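Local coordinates for protein CSE1 (Thermus thermophilus, PDB 4AN8) that serves as the CasA (Cse1) subunit of the type I-E Cascade ribonucleoprotein complex, which probably targets invading nucleic acids in CRISPR adaptive immunity, at residues F192-Q197 against I341-L346. Residues are numbered along the deposited sequence; the frame is centred on the assembly and turned at random.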
ATOM      1  N   PHE A 192      -0.181   4.704  -0.209  1.00 17.34           N
ATOM      2  CA  PHE A 192      -0.296   5.643   0.907  1.00 17.34           C
ATOM      3  C   PHE A 192      -1.745   5.849   1.324  1.00 17.34           C
ATOM      4  O   PHE A 192      -2.574   6.357   0.546  1.00 17.34           O
ATOM      5  CB  PHE A 192       0.364   6.984   0.590  1.00 19.11           C
ATOM      6  CG  PHE A 192       1.849   6.895   0.461  1.00 19.11           C
ATOM      7  CD1 PHE A 192       2.425   6.309  -0.656  1.00 19.11           C
ATOM      8  CD2 PHE A 192       2.678   7.375   1.464  1.00 19.11           C
ATOM      9  CE1 PHE A 192       3.799   6.223  -0.782  1.00 19.11           C
ATOM     10  CE2 PHE A 192       4.070   7.281   1.350  1.00 19.11           C
ATOM     11  CZ  PHE A 192       4.630   6.709   0.226  1.00 19.11           C
ATOM     12  N   LEU A 193      -2.041   5.459   2.558  1.00 18.07           N
ATOM     13  CA  LEU A 193      -3.397   5.582   3.075  1.00 18.07           C
ATOM     14  C   LEU A 193      -3.448   6.342   4.387  1.00 18.07           C
ATOM     15  O   LEU A 193      -3.384   5.745   5.456  1.00 18.07           O
ATOM     16  CB  LEU A 193      -4.024   4.194   3.258  1.00 20.43           C
ATOM     17  CG  LEU A 193      -5.456   4.232   3.777  1.00 20.43           C
ATOM     18  CD1 LEU A 193      -6.438   4.281   2.597  1.00 20.43           C
ATOM     19  CD2 LEU A 193      -5.739   3.046   4.700  1.00 20.43           C
ATOM     20  N   PRO A 194      -3.556   7.673   4.319  1.00 19.61           N
ATOM     21  CA  PRO A 194      -3.740   8.451   5.543  1.00 19.61           C
ATOM     22  C   PRO A 194      -4.963   7.946   6.299  1.00 19.61           C
ATOM     23  O   PRO A 194      -5.939   7.490   5.690  1.00 19.61           O
ATOM     24  CB  PRO A 194      -3.996   9.859   5.027  1.00 16.60           C
ATOM     25  CG  PRO A 194      -3.298   9.894   3.729  1.00 16.60           C
ATOM     26  CD  PRO A 194      -3.495   8.529   3.126  1.00 16.60           C
ATOM     27  N   THR A 195      -4.899   8.020   7.623  1.00 25.72           N
ATOM     28  CA  THR A 195      -5.874   7.358   8.463  1.00 25.72           C
ATOM     29  C   THR A 195      -6.256   8.273   9.613  1.00 25.72           C
ATOM     30  O   THR A 195      -5.389   8.928  10.210  1.00 25.72           O
ATOM     31  CB  THR A 195      -5.309   6.016   8.971  1.00 38.34           C
ATOM     32  OG1 THR A 195      -5.360   5.057   7.904  1.00 38.34           O
ATOM     33  CG2 THR A 195      -6.092   5.490  10.124  1.00 38.34           C
ATOM     34  N   GLY A 196      -7.557   8.351   9.889  1.00 22.78           N
ATOM     35  CA  GLY A 196      -8.048   9.200  10.957  1.00 22.78           C
ATOM     36  C   GLY A 196      -8.503   8.360  12.123  1.00 22.78           C
ATOM     37  O   GLY A 196      -8.045   7.225  12.277  1.00 22.78           O
ATOM     38  N   GLN A 197      -9.432   8.876  12.917  1.00 24.68           N
ATOM     39  CA  GLN A 197      -9.831   8.183  14.147  1.00 24.68           C
ATOM     40  C   GLN A 197     -11.084   7.339  13.955  1.00 24.68           C
ATOM     41  O   GLN A 197     -11.447   6.545  14.813  1.00 24.68           O
ATOM     42  CB  GLN A 197     -10.012   9.163  15.304  1.00 68.73           C
ATOM     43  CG  GLN A 197      -8.705   9.731  15.816  1.00 68.73           C
ATOM     44  CD  GLN A 197      -8.685   9.888  17.324  1.00 68.73           C
ATOM     45  OE1 GLN A 197      -9.144  10.901  17.858  1.00 68.73           O
ATOM     46  NE2 GLN A 197      -8.159   8.879  18.020  1.00 68.73           N
ATOM     47  N   ILE A 341      -4.255  12.014  13.280  1.00 38.08           N
ATOM     48  CA  ILE A 341      -4.132  11.526  11.919  1.00 38.08           C
ATOM     49  C   ILE A 341      -2.824  10.752  11.685  1.00 38.08           C
ATOM     50  O   ILE A 341      -1.745  11.267  11.964  1.00 38.08           O
ATOM     51  CB  ILE A 341      -4.300  12.706  10.934  1.00 37.03           C
ATOM     52  CG1 ILE A 341      -5.733  13.253  11.049  1.00 37.03           C
ATOM     53  CG2 ILE A 341      -3.973  12.291   9.490  1.00 37.03           C
ATOM     54  CD1 ILE A 341      -5.953  14.609  10.362  1.00 37.03           C
ATOM     55  N   THR A 342      -2.915   9.509  11.196  1.00 26.70           N
ATOM     56  CA  THR A 342      -1.699   8.744  10.913  1.00 26.70           C
ATOM     57  C   THR A 342      -1.551   8.394   9.436  1.00 26.70           C
ATOM     58  O   THR A 342      -2.431   8.684   8.628  1.00 26.70           O
ATOM     59  CB  THR A 342      -1.597   7.448  11.733  1.00 35.22           C
ATOM     60  OG1 THR A 342      -2.521   6.488  11.223  1.00 35.22           O
ATOM     61  CG2 THR A 342      -1.873   7.687  13.184  1.00 35.22           C
ATOM     62  N   LEU A 343      -0.436   7.767   9.087  1.00 24.95           N
ATOM     63  CA  LEU A 343      -0.224   7.309   7.713  1.00 24.95           C
ATOM     64  C   LEU A 343       0.001   5.811   7.684  1.00 24.95           C
ATOM     65  O   LEU A 343       0.954   5.302   8.304  1.00 24.95           O
ATOM     66  CB  LEU A 343       0.982   8.008   7.104  1.00 20.76           C
ATOM     67  CG  LEU A 343       1.456   7.663   5.690  1.00 20.76           C
ATOM     68  CD1 LEU A 343       0.411   8.043   4.615  1.00 20.76           C
ATOM     69  CD2 LEU A 343       2.807   8.348   5.413  1.00 20.76           C
ATOM     70  N   ARG A 344      -0.869   5.090   6.979  1.00 22.62           N
ATOM     71  CA  ARG A 344      -0.617   3.673   6.747  1.00 22.62           C
ATOM     72  C   ARG A 344      -0.016   3.441   5.368  1.00 22.62           C
ATOM     73  O   ARG A 344      -0.452   4.045   4.386  1.00 22.62           O
ATOM     74  CB  ARG A 344      -1.888   2.869   6.911  1.00 29.20           C
ATOM     75  CG  ARG A 344      -2.473   3.013   8.270  1.00 29.20           C
ATOM     76  CD  ARG A 344      -3.504   1.969   8.487  1.00 29.20           C
ATOM     77  NE  ARG A 344      -3.758   1.794   9.909  1.00 29.20           N
ATOM     78  CZ  ARG A 344      -4.212   0.664  10.432  1.00 29.20           C
ATOM     79  NH1 ARG A 344      -4.450  -0.379   9.640  1.00 29.20           N
ATOM     80  NH2 ARG A 344      -4.422   0.577  11.740  1.00 29.20           N
ATOM     81  N   VAL A 345       1.002   2.599   5.292  1.00 24.25           N
ATOM     82  CA  VAL A 345       1.516   2.177   4.000  1.00 24.25           C
ATOM     83  C   VAL A 345       1.169   0.708   3.810  1.00 24.25           C
ATOM     84  O   VAL A 345       1.450  -0.117   4.679  1.00 24.25           O
ATOM     85  CB  VAL A 345       3.025   2.385   3.865  1.00 17.17           C
ATOM     86  CG1 VAL A 345       3.481   1.947   2.460  1.00 17.17           C
ATOM     87  CG2 VAL A 345       3.387   3.866   4.122  1.00 17.17           C
ATOM     88  N   LEU A 346       0.523   0.401   2.691  1.00 22.54           N
ATOM     89  CA  LEU A 346       0.072  -0.955   2.370  1.00 22.54           C
ATOM     90  C   LEU A 346       0.593  -1.385   1.000  1.00 22.54           C
ATOM     91  O   LEU A 346       0.597  -0.595   0.060  1.00 22.54           O
ATOM     92  CB  LEU A 346      -1.461  -1.011   2.351  1.00 16.28           C
ATOM     93  CG  LEU A 346      -2.195  -0.375   3.522  1.00 16.28           C
ATOM     94  CD1 LEU A 346      -3.709  -0.312   3.262  1.00 16.28           C
ATOM     95  CD2 LEU A 346      -1.872  -1.100   4.823  1.00 16.28           C
TER
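L193 and R344 face each other as a hydrogen-bonded antiparallel pair, and T195 and T342 repeat the pattern two residues along. The first pair is tied by L193 N to R344 O (2.8 Å) and R344 N to L193 O (3.0 Å), the second by T195 N to T342 O and T342 N to T195 O, both 2.7 Å. L193 O is gripped twice: R344 N comes in above one face of its carbonyl plane, and the hydroxyl of T195, a donor within its own strand, comes in over the opposite face. P194 and L343 form the non-hydrogen-bonded pair in between, so the missing N-H of the proline costs no bond to the partner strand; its CA makes a C-H...O contact with T342 O.

Apolar packing fills the face carrying F192, P194, L343 and V345. L343 CD1 meets the F192 ring at its edge, 3.9 Å from CD2, and also lies against P194 CD; L343 puts CG anti to the backbone N (chi1 177°), which swings its methyls along the sheet toward the F192 ring.

On the other face T195 and T342 lie side by side, T342 OG1 3.6 Å from T195 CB. The R344 chain, extended from CG to NE, crosses T195 OG1 with CG and CD, and its NH1 continues to a salt bridge with E53.

Strand 191-195 is an outermost strand of a three-stranded antiparallel sheet in this chain, with 342-351 central and 354-364 beyond; F192 also bonds through its backbone to M281. Helix 320-333 packs on P194 and I341, helix 50-67 on L193 and L346, while helix 199-206 touches L193, P194, T195 and I341.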